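Putative cell surface hydrolase (Lactobacillus plantarum, PDB 3LP5) is a putative cell surface hydrolase of the alpha/beta-hydrolase clan, probably cleaving a substrate that is not known. Local coordinates at residues 19-30 against 219-228; 88-98 against 121-129. All blocks are in the same frame, centred on the assembly; numbering follows the deposited sequence.

The two contacts sit at different places in one alpha/beta-hydrolase fold, their centres about 26 Å apart. Contact 1 is the more buried and the larger, a crossing of helices 17-30 and 217-231 with leucine, isoleucine and valine at its middle and polar or charged side chains at both ends. Contact 2 is only partly buried. Its ties run from the end of helix 74-92 and the entry to strand 99-105 to the loop before strand 127-134, and combine aromatic packing with one main-chain bond and a surface salt bridge. Strand 99-105 relates them: Arg19 and Ile227 of contact 1 touch His105 and Leu103 in its later part, whereas contact 2 lies where that strand begins.

Contact 1. Residues 19-30 against 219-228; sequences RFDSLITELGKE and QNKQIVSLIR. With NA (sodium ion), chain C.
Asn220 OD1 receives Arg19 NH1 in a weak, bent hydrogen bond, 3.4 Å long with an N-H...O angle of 127°. The guanidinium and amide planes are steeply tilted against each other, and the firmer hold on the arginine lies elsewhere, in a bond from Arg19 NH2 to the carbonyl oxygen of Thr212. Beyond this polar end the interface turns apolar. Val224 is a knob in a hole formed by Leu23, Glu26, Leu27 and Glu30: its CG2 branch lies 3.8 Å from Leu23 O, while CG1 rests 3.8 Å from Leu27 CA, against the helix backbone itself. Leu23 CD2 meets Ile223 CG2 at 3.9 Å and also packs on the CB of Asn220. The helix axes cross at -57° and approach to 9.7 Å. In the alpha/beta-hydrolase fold these two helices, the one following strand 7-10 and the other following strand 201-206, probably correspond to helices A and F, which share one face of the central sheet. Ile24 accordingly packs on Met9 of strand 7-10 and Ile227 on Leu103 of strand 99-105. Arg19 also touches His105, close to a sequence that resembles a nucleophile elbow. Further along, Leu27 carries its CG anti to the backbone N (chi1 -179°), which sends both methyls to Ile227 CG2 and brings CD1 within 3.7 Å of Arg228 CG. Arg228 then folds over the end of the first helix, with Glu30 O 3.6 Å above the centre of one face of its guanidinium, while its NH2 forms a salt bridge with Glu234. Two residues before Glu30, Gly28 O binds a sodium ion at 2.4 Å, a site to which Thr31, Lys33 and a water also contribute.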
loop_
_atom_site.group_PDB
_atom_site.type_symbol
_atom_site.label_atom_id
_atom_site.label_comp_id
_atom_site.label_asym_id
_atom_site.label_seq_id
_atom_site.Cartn_x
_atom_site.Cartn_y
_atom_site.Cartn_z
ATOM N N ARG A 19 13.163 4.946 1.430
ATOM C CA ARG A 19 12.492 4.046 2.354
ATOM C C ARG A 19 11.863 2.871 1.603
ATOM O O ARG A 19 12.107 1.697 1.935
ATOM C CB ARG A 19 11.432 4.747 3.202
ATOM C CG ARG A 19 10.934 3.818 4.286
ATOM C CD ARG A 19 9.613 4.232 4.930
ATOM N NE ARG A 19 9.685 5.495 5.669
ATOM C CZ ARG A 19 9.985 5.586 6.953
ATOM N NH1 ARG A 19 10.273 4.506 7.685
ATOM N NH2 ARG A 19 10.020 6.761 7.520
ATOM N N PHE A 20 11.048 3.174 0.595
ATOM C CA PHE A 20 10.447 2.097 -0.234
ATOM C C PHE A 20 11.469 1.061 -0.734
ATOM O O PHE A 20 11.274 -0.149 -0.527
ATOM C CB PHE A 20 9.647 2.685 -1.383
ATOM C CG PHE A 20 8.807 1.682 -2.144
ATOM C CD1 PHE A 20 7.577 1.246 -1.632
ATOM C CD2 PHE A 20 9.244 1.199 -3.369
ATOM C CE1 PHE A 20 6.776 0.363 -2.341
ATOM C CE2 PHE A 20 8.487 0.290 -4.130
ATOM C CZ PHE A 20 7.221 -0.142 -3.616
ATOM N N ASP A 21 12.544 1.520 -1.375
ATOM C CA ASP A 21 13.556 0.635 -1.942
ATOM C C ASP A 21 14.226 -0.197 -0.833
ATOM O O ASP A 21 14.474 -1.380 -1.004
ATOM C CB ASP A 21 14.625 1.448 -2.675
ATOM C CG ASP A 21 14.097 2.060 -4.023
ATOM O OD1 ASP A 21 12.877 1.941 -4.335
ATOM O OD2 ASP A 21 14.917 2.645 -4.776
ATOM N N SER A 22 14.497 0.437 0.293
ATOM C CA SER A 22 15.046 -0.261 1.427
ATOM C C SER A 22 14.118 -1.343 1.937
ATOM O O SER A 22 14.584 -2.458 2.228
ATOM C CB SER A 22 15.363 0.709 2.560
ATOM O OG SER A 22 16.456 1.518 2.161
ATOM N N LEU A 23 12.818 -1.031 2.032
ATOM C CA LEU A 23 11.831 -2.023 2.434
ATOM C C LEU A 23 11.837 -3.246 1.546
ATOM O O LEU A 23 11.786 -4.356 2.063
ATOM C CB LEU A 23 10.386 -1.441 2.493
ATOM C CG LEU A 23 10.192 -0.310 3.532
ATOM C CD1 LEU A 23 8.744 0.258 3.484
ATOM C CD2 LEU A 23 10.541 -0.825 4.933
ATOM N N ILE A 24 11.837 -3.056 0.226
ATOM C CA ILE A 24 11.810 -4.187 -0.721
ATOM C C ILE A 24 13.056 -5.046 -0.620
ATOM O O ILE A 24 12.988 -6.278 -0.575
ATOM C CB ILE A 24 11.717 -3.704 -2.196
ATOM C CG1 ILE A 24 10.592 -2.682 -2.387
ATOM C CG2 ILE A 24 11.597 -4.903 -3.189
ATOM C CD1 ILE A 24 9.260 -3.194 -2.563
ATOM N N THR A 25 14.217 -4.409 -0.588
ATOM C CA THR A 25 15.464 -5.161 -0.424
ATOM C C THR A 25 15.441 -6.007 0.840
ATOM O O THR A 25 15.793 -7.199 0.835
ATOM C CB THR A 25 16.648 -4.210 -0.354
ATOM O OG1 THR A 25 16.597 -3.396 -1.501
ATOM C CG2 THR A 25 17.952 -4.952 -0.403
ATOM N N GLU A 26 15.077 -5.383 1.942
ATOM C CA GLU A 26 15.078 -6.080 3.202
ATOM C C GLU A 26 13.994 -7.142 3.255
ATOM O O GLU A 26 14.247 -8.227 3.735
ATOM C CB GLU A 26 14.958 -5.078 4.338
ATOM C CG GLU A 26 16.349 -4.757 4.908
ATOM C CD GLU A 26 17.362 -4.168 3.886
ATOM O OE1 GLU A 26 18.446 -4.806 3.664
ATOM O OE2 GLU A 26 17.083 -3.046 3.322
ATOM N N LEU A 27 12.806 -6.861 2.723
ATOM C CA LEU A 27 11.762 -7.852 2.699
ATOM C C LEU A 27 12.270 -9.128 1.952
ATOM O O LEU A 27 12.069 -10.272 2.414
ATOM C CB LEU A 27 10.522 -7.241 2.032
ATOM C CG LEU A 27 9.279 -8.113 1.932
ATOM C CD1 LEU A 27 8.846 -8.621 3.295
ATOM C CD2 LEU A 27 8.098 -7.411 1.178
ATOM N N GLY A 28 12.972 -8.925 0.837
ATOM C CA GLY A 28 13.553 -10.066 0.075
ATOM C C GLY A 28 14.574 -10.886 0.850
ATOM O O GLY A 28 14.499 -12.122 0.884
ATOM N N LYS A 29 15.497 -10.199 1.511
ATOM C CA LYS A 29 16.431 -10.827 2.383
ATOM C C LYS A 29 15.813 -11.489 3.608
ATOM O O LYS A 29 16.235 -12.563 3.962
ATOM C CB LYS A 29 17.500 -9.829 2.799
ATOM C CG LYS A 29 18.460 -9.548 1.659
ATOM C CD LYS A 29 19.776 -8.988 2.127
ATOM C CE LYS A 29 19.806 -7.485 1.911
ATOM N NZ LYS A 29 21.096 -6.938 2.471
ATOM N N GLU A 30 14.837 -10.882 4.265
ATOM C CA GLU A 30 14.279 -11.527 5.465
ATOM C C GLU A 30 13.315 -12.689 5.156
ATOM O O GLU A 30 13.247 -13.622 5.926
ATOM C CB GLU A 30 13.606 -10.528 6.426
ATOM C CG GLU A 30 14.570 -9.534 7.119
ATOM C CD GLU A 30 15.538 -10.218 8.078
ATOM O OE1 GLU A 30 15.063 -10.869 9.042
ATOM O OE2 GLU A 30 16.773 -10.111 7.884
ATOM N N GLN A 219 13.212 1.623 12.224
ATOM C CA GLN A 219 11.839 1.641 11.726
ATOM C C GLN A 219 11.580 0.718 10.528
ATOM O O GLN A 219 10.496 0.125 10.444
ATOM C CB GLN A 219 11.212 3.069 11.587
ATOM C CG GLN A 219 11.846 3.987 10.593
ATOM C CD GLN A 219 11.546 5.491 10.812
ATOM O OE1 GLN A 219 11.863 6.092 11.848
ATOM N NE2 GLN A 219 11.001 6.103 9.793
ATOM N N ASN A 220 12.524 0.618 9.590
ATOM C CA ASN A 220 12.354 -0.325 8.462
ATOM C C ASN A 220 12.303 -1.803 8.902
ATOM O O ASN A 220 11.555 -2.601 8.352
ATOM C CB ASN A 220 13.455 -0.101 7.409
ATOM C CG ASN A 220 13.358 1.298 6.751
ATOM O OD1 ASN A 220 12.341 1.977 6.877
ATOM N ND2 ASN A 220 14.433 1.731 6.076
ATOM N N LYS A 221 13.114 -2.174 9.878
ATOM C CA LYS A 221 13.045 -3.559 10.404
ATOM C C LYS A 221 11.674 -3.929 10.968
ATOM O O LYS A 221 11.200 -5.011 10.706
ATOM C CB LYS A 221 14.113 -3.828 11.474
ATOM C CG LYS A 221 15.550 -3.867 10.872
ATOM C CD LYS A 221 16.536 -4.669 11.797
ATOM C CE LYS A 221 17.063 -3.863 12.985
ATOM N NZ LYS A 221 17.341 -4.706 14.219
ATOM N N GLN A 222 11.076 -3.031 11.741
ATOM C CA GLN A 222 9.722 -3.212 12.295
ATOM C C GLN A 222 8.696 -3.293 11.178
ATOM O O GLN A 222 7.821 -4.145 11.227
ATOM C CB GLN A 222 9.335 -2.034 13.194
ATOM C CG GLN A 222 10.125 -2.019 14.477
ATOM C CD GLN A 222 9.857 -0.817 15.425
ATOM O OE1 GLN A 222 10.688 -0.530 16.267
ATOM N NE2 GLN A 222 8.708 -0.201 15.350
ATOM N N ILE A 223 8.804 -2.414 10.192
ATOM C CA ILE A 223 7.872 -2.404 9.105
ATOM C C ILE A 223 7.961 -3.713 8.307
ATOM O O ILE A 223 6.920 -4.324 8.003
ATOM C CB ILE A 223 8.054 -1.186 8.201
ATOM C CG1 ILE A 223 7.606 0.053 8.985
ATOM C CG2 ILE A 223 7.194 -1.336 6.907
ATOM C CD1 ILE A 223 7.804 1.346 8.247
ATOM N N VAL A 224 9.175 -4.157 7.976
ATOM C CA VAL A 224 9.365 -5.453 7.233
ATOM C C VAL A 224 8.834 -6.595 8.105
ATOM O O VAL A 224 8.180 -7.500 7.588
ATOM C CB VAL A 224 10.865 -5.678 6.886
ATOM C CG1 VAL A 224 11.168 -7.143 6.429
ATOM C CG2 VAL A 224 11.239 -4.694 5.774
ATOM N N SER A 225 9.026 -6.508 9.434
ATOM C CA SER A 225 8.535 -7.556 10.294
ATOM C C SER A 225 6.965 -7.616 10.183
ATOM O O SER A 225 6.393 -8.682 10.114
ATOM C CB SER A 225 8.935 -7.316 11.740
ATOM O OG SER A 225 8.439 -8.371 12.572
ATOM N N LEU A 226 6.312 -6.465 10.103
ATOM C CA LEU A 226 4.845 -6.406 10.081
ATOM C C LEU A 226 4.298 -6.842 8.754
ATOM O O LEU A 226 3.194 -7.413 8.664
ATOM C CB LEU A 226 4.358 -4.991 10.417
ATOM C CG LEU A 226 4.674 -4.539 11.858
ATOM C CD1 LEU A 226 4.419 -3.051 11.949
ATOM C CD2 LEU A 226 3.848 -5.283 12.926
ATOM N N ILE A 227 5.019 -6.489 7.696
ATOM C CA ILE A 227 4.582 -6.866 6.365
ATOM C C ILE A 227 4.595 -8.382 6.323
ATOM O O ILE A 227 3.583 -9.016 5.936
ATOM C CB ILE A 227 5.472 -6.306 5.228
ATOM C CG1 ILE A 227 5.295 -4.801 5.050
ATOM C CG2 ILE A 227 5.261 -7.083 3.924
ATOM C CD1 ILE A 227 6.431 -4.156 4.207
ATOM N N ARG A 228 5.691 -8.960 6.780
ATOM C CA ARG A 228 5.766 -10.456 6.863
ATOM C C ARG A 228 4.644 -11.117 7.710
ATOM O O ARG A 228 3.980 -12.048 7.262
ATOM C CB ARG A 228 7.126 -10.882 7.347
ATOM C CG ARG A 228 8.192 -10.649 6.300
ATOM C CD ARG A 228 9.575 -11.019 6.856
ATOM N NE ARG A 228 9.611 -12.439 7.231
ATOM C CZ ARG A 228 10.405 -12.956 8.158
ATOM N NH1 ARG A 228 11.273 -12.195 8.809
ATOM N NH2 ARG A 228 10.380 -14.265 8.384
HETATM NA NA NA C . 13.126 -13.915 0.186
HETATM O O HOH W 1 13.044 -12.987 -1.984
#

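Contact 2. Residues 88-98 against 121-129; sequences FKALVKTYHFN and KESPKVHID
Val126 CG1 touches two phenylalanines at once, lying 3.7 Å from Phe88 CZ and 3.9 Å from Phe97 CE1. The Phe88 ring reaches it because CG is anti to the backbone N (chi1 -173°), which swings the ring off the helix to meet the valine from the opposite direction. The same ring presents an edge to Ser123, whose OG lies near the ring plane, 3.7 Å from CE2. Val92 CG1 sits 3.6 Å above one ring face of Phe88, toward the rim, and the rings of Phe100 and Phe115 also meet it. Replacing Phe88 by an alanine would probably open a gap beside Val126 and Ser123 and leave Phe100 and Phe115 without their aromatic neighbour. Phe97 takes the more hindered first torsion, with CG between the backbone N and the carbonyl carbon (chi1 58°), which turns its ring back to the valine. Here the chain enters two neighbouring parallel strands of the hydrolase sheet, 99-105 and 127-134, the ends of a beta-alpha-beta crossover through helix 107-118. His127 N donates an almost straight bond (2.9 Å, 176°) to Asn98 O, approaching from above the carbonyl plane, and main-chain pairing of His127 with Phe100 follows. Just before, a type I turn from Ser123 to Val126 presents Lys125 O, 3.3 Å from Asn98 CB. At the exposed margin, Lys89 NZ forms a salt bridge with Glu122 OE1 at 3.5 Å, an oxygen that also accepts a bond from Asn85 ND2.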
loop_
_atom_site.group_PDB
_atom_site.type_symbol
_atom_site.label_atom_id
_atom_site.label_comp_id
_atom_site.label_asym_id
_atom_site.label_seq_id
_atom_site.Cartn_x
_atom_site.Cartn_y
_atom_site.Cartn_z
ATOM N N PHE A 88 -2.652 -2.617 -13.850
ATOM C CA PHE A 88 -3.307 -3.793 -13.308
ATOM C C PHE A 88 -3.944 -4.558 -14.459
ATOM O O PHE A 88 -3.818 -5.763 -14.559
ATOM C CB PHE A 88 -4.369 -3.355 -12.284
ATOM C CG PHE A 88 -4.992 -4.479 -11.544
ATOM C CD1 PHE A 88 -4.322 -5.054 -10.453
ATOM C CD2 PHE A 88 -6.241 -4.950 -11.907
ATOM C CE1 PHE A 88 -4.899 -6.099 -9.701
ATOM C CE2 PHE A 88 -6.827 -6.026 -11.197
ATOM C CZ PHE A 88 -6.144 -6.599 -10.073
ATOM N N LYS A 89 -4.629 -3.852 -15.358
ATOM C CA LYS A 89 -5.245 -4.556 -16.486
ATOM C C LYS A 89 -4.239 -5.203 -17.390
ATOM O O LYS A 89 -4.479 -6.288 -17.847
ATOM C CB LYS A 89 -6.232 -3.685 -17.269
ATOM C CG LYS A 89 -7.467 -3.420 -16.433
ATOM C CD LYS A 89 -8.575 -2.920 -17.285
ATOM C CE LYS A 89 -8.190 -1.606 -17.870
ATOM N NZ LYS A 89 -9.385 -0.922 -18.416
ATOM N N ALA A 90 -3.093 -4.570 -17.601
ATOM C CA ALA A 90 -2.045 -5.193 -18.416
ATOM C C ALA A 90 -1.563 -6.481 -17.761
ATOM O O ALA A 90 -1.301 -7.467 -18.432
ATOM C CB ALA A 90 -0.878 -4.224 -18.622
ATOM N N LEU A 91 -1.482 -6.482 -16.431
ATOM C CA LEU A 91 -1.030 -7.672 -15.709
ATOM C C LEU A 91 -2.046 -8.832 -15.739
ATOM O O LEU A 91 -1.698 -9.987 -15.903
ATOM C CB LEU A 91 -0.715 -7.283 -14.273
ATOM C CG LEU A 91 0.552 -6.459 -14.073
ATOM C CD1 LEU A 91 0.445 -5.820 -12.647
ATOM C CD2 LEU A 91 1.797 -7.368 -14.228
ATOM N N VAL A 92 -3.327 -8.524 -15.585
ATOM C CA VAL A 92 -4.275 -9.582 -15.644
ATOM C C VAL A 92 -4.433 -10.128 -17.069
ATOM O O VAL A 92 -4.862 -11.273 -17.220
ATOM C CB VAL A 92 -5.619 -9.289 -14.966
ATOM C CG1 VAL A 92 -5.523 -8.197 -13.874
ATOM C CG2 VAL A 92 -6.787 -9.185 -15.952
ATOM N N LYS A 93 -4.048 -9.345 -18.082
ATOM C CA LYS A 93 -3.977 -9.844 -19.478
ATOM C C LYS A 93 -2.751 -10.707 -19.784
ATOM O O LYS A 93 -2.693 -11.362 -20.838
ATOM C CB LYS A 93 -4.059 -8.700 -20.499
ATOM C CG LYS A 93 -5.450 -8.098 -20.618
ATOM C CD LYS A 93 -5.583 -7.337 -21.973
ATOM C CE LYS A 93 -6.925 -7.644 -22.727
ATOM N NZ LYS A 93 -8.081 -6.713 -22.358
ATOM N N THR A 94 -1.782 -10.743 -18.893
ATOM C CA THR A 94 -0.558 -11.504 -19.098
ATOM C C THR A 94 -0.519 -12.729 -18.174
ATOM O O THR A 94 -0.176 -13.850 -18.603
ATOM C CB THR A 94 0.643 -10.602 -18.823
ATOM O OG1 THR A 94 0.585 -9.502 -19.727
ATOM C CG2 THR A 94 1.974 -11.308 -19.040
ATOM N N TYR A 95 -0.908 -12.522 -16.921
ATOM C CA TYR A 95 -0.789 -13.552 -15.911
ATOM C C TYR A 95 -2.137 -13.952 -15.383
ATOM O O TYR A 95 -3.016 -13.129 -15.180
ATOM C CB TYR A 95 0.073 -13.047 -14.745
ATOM C CG TYR A 95 1.459 -12.634 -15.164
ATOM C CD1 TYR A 95 2.454 -13.565 -15.343
ATOM C CD2 TYR A 95 1.788 -11.282 -15.333
ATOM C CE1 TYR A 95 3.758 -13.197 -15.709
ATOM C CE2 TYR A 95 3.097 -10.895 -15.719
ATOM C CZ TYR A 95 4.067 -11.860 -15.908
ATOM O OH TYR A 95 5.351 -11.484 -16.278
ATOM N N HIS A 96 -2.281 -15.219 -15.088
ATOM C CA HIS A 96 -3.521 -15.695 -14.547
ATOM C C HIS A 96 -3.440 -15.717 -12.981
ATOM O O HIS A 96 -2.890 -16.656 -12.354
ATOM C CB HIS A 96 -3.774 -17.066 -15.169
ATOM C CG HIS A 96 -5.065 -17.698 -14.763
ATOM N ND1 HIS A 96 -5.213 -19.073 -14.638
ATOM C CD2 HIS A 96 -6.255 -17.151 -14.399
ATOM C CE1 HIS A 96 -6.447 -19.344 -14.241
ATOM N NE2 HIS A 96 -7.101 -18.197 -14.094
ATOM N N PHE A 97 -3.948 -14.680 -12.348
ATOM C CA PHE A 97 -4.109 -14.719 -10.907
ATOM C C PHE A 97 -5.505 -14.242 -10.610
ATOM O O PHE A 97 -5.982 -13.316 -11.281
ATOM C CB PHE A 97 -3.037 -13.890 -10.202
ATOM C CG PHE A 97 -3.005 -12.442 -10.618
ATOM C CD1 PHE A 97 -3.603 -11.473 -9.821
ATOM C CD2 PHE A 97 -2.346 -12.037 -11.792
ATOM C CE1 PHE A 97 -3.575 -10.106 -10.221
ATOM C CE2 PHE A 97 -2.304 -10.683 -12.192
ATOM C CZ PHE A 97 -2.909 -9.723 -11.414
ATOM N N ASN A 98 -6.197 -14.861 -9.662
ATOM C CA ASN A 98 -7.509 -14.311 -9.339
ATOM C C ASN A 98 -7.629 -13.780 -7.924
ATOM O O ASN A 98 -8.710 -13.441 -7.491
ATOM C CB ASN A 98 -8.669 -15.225 -9.765
ATOM C CG ASN A 98 -8.749 -16.466 -8.921
ATOM O OD1 ASN A 98 -7.959 -16.651 -7.982
ATOM N ND2 ASN A 98 -9.698 -17.338 -9.238
ATOM N N LYS A 121 -13.620 -3.219 -9.662
ATOM C CA LYS A 121 -14.838 -3.823 -10.266
ATOM C C LYS A 121 -14.749 -3.999 -11.804
ATOM O O LYS A 121 -15.578 -4.667 -12.346
ATOM C CB LYS A 121 -16.083 -3.001 -9.944
ATOM C CG LYS A 121 -16.081 -1.619 -10.638
ATOM C CD LYS A 121 -17.340 -0.870 -10.256
ATOM C CE LYS A 121 -17.158 0.646 -10.215
ATOM N NZ LYS A 121 -18.488 1.187 -10.532
ATOM N N GLU A 122 -13.765 -3.411 -12.497
ATOM C CA GLU A 122 -13.653 -3.607 -13.953
ATOM C C GLU A 122 -12.984 -4.915 -14.276
ATOM O O GLU A 122 -13.066 -5.337 -15.419
ATOM C CB GLU A 122 -12.877 -2.475 -14.671
ATOM C CG GLU A 122 -13.539 -1.080 -14.571
ATOM C CD GLU A 122 -12.673 0.075 -15.121
ATOM O OE1 GLU A 122 -11.705 -0.143 -15.892
ATOM O OE2 GLU A 122 -12.993 1.231 -14.786
ATOM N N SER A 123 -12.297 -5.533 -13.293
ATOM C CA SER A 123 -11.715 -6.875 -13.443
ATOM C C SER A 123 -12.447 -7.760 -12.434
ATOM O O SER A 123 -11.865 -8.138 -11.406
ATOM C CB SER A 123 -10.210 -6.884 -13.127
ATOM O OG SER A 123 -9.552 -5.760 -13.655
ATOM N N PRO A 124 -13.734 -8.067 -12.701
ATOM C CA PRO A 124 -14.554 -8.584 -11.608
ATOM C C PRO A 124 -14.165 -10.005 -11.132
ATOM O O PRO A 124 -14.586 -10.410 -10.050
ATOM C CB PRO A 124 -16.000 -8.541 -12.178
ATOM C CG PRO A 124 -15.864 -8.552 -13.677
ATOM C CD PRO A 124 -14.482 -7.909 -13.973
ATOM N N LYS A 125 -13.362 -10.742 -11.904
ATOM C CA LYS A 125 -12.939 -12.087 -11.488
ATOM C C LYS A 125 -11.675 -12.087 -10.590
ATOM O O LYS A 125 -11.227 -13.144 -10.171
ATOM C CB LYS A 125 -12.669 -12.991 -12.713
ATOM C CG LYS A 125 -13.864 -13.292 -13.741
ATOM C CD LYS A 125 -15.275 -13.046 -13.145
ATOM C CE LYS A 125 -15.804 -14.247 -12.333
ATOM N NZ LYS A 125 -16.027 -15.402 -13.264
ATOM N N VAL A 126 -11.095 -10.910 -10.348
ATOM C CA VAL A 126 -9.846 -10.791 -9.600
ATOM C C VAL A 126 -10.124 -10.137 -8.252
ATOM O O VAL A 126 -10.598 -8.984 -8.188
ATOM C CB VAL A 126 -8.824 -9.970 -10.400
ATOM C CG1 VAL A 126 -7.434 -10.050 -9.770
ATOM C CG2 VAL A 126 -8.772 -10.476 -11.812
ATOM N N HIS A 127 -9.856 -10.842 -7.160
ATOM C CA HIS A 127 -10.175 -10.256 -5.840
ATOM C C HIS A 127 -8.942 -9.922 -4.985
ATOM O O HIS A 127 -7.946 -10.624 -5.070
ATOM C CB HIS A 127 -11.113 -11.175 -5.080
ATOM C CG HIS A 127 -12.330 -11.546 -5.871
ATOM N ND1 HIS A 127 -12.471 -12.778 -6.484
ATOM C CD2 HIS A 127 -13.423 -10.823 -6.223
ATOM C CE1 HIS A 127 -13.616 -12.814 -7.146
ATOM N NE2 HIS A 127 -14.208 -11.638 -7.013
ATOM N N ILE A 128 -9.036 -8.852 -4.176
ATOM C CA ILE A 128 -7.966 -8.504 -3.248
ATOM C C ILE A 128 -8.276 -9.195 -1.930
ATOM O O ILE A 128 -9.414 -9.258 -1.545
ATOM C CB ILE A 128 -7.817 -6.996 -3.097
ATOM C CG1 ILE A 128 -6.601 -6.640 -2.218
ATOM C CG2 ILE A 128 -9.136 -6.348 -2.620
ATOM C CD1 ILE A 128 -6.446 -5.231 -2.073
ATOM N N ASP A 129 -7.270 -9.757 -1.284
ATOM C CA ASP A 129 -7.462 -10.448 -0.001
ATOM C C ASP A 129 -7.067 -9.541 1.162
ATOM O O ASP A 129 -7.766 -9.472 2.210
ATOM C CB ASP A 129 -6.580 -11.717 0.082
ATOM C CG ASP A 129 -7.064 -12.858 -0.826
ATOM O OD1 ASP A 129 -8.160 -12.741 -1.441
ATOM O OD2 ASP A 129 -6.353 -13.900 -0.926
#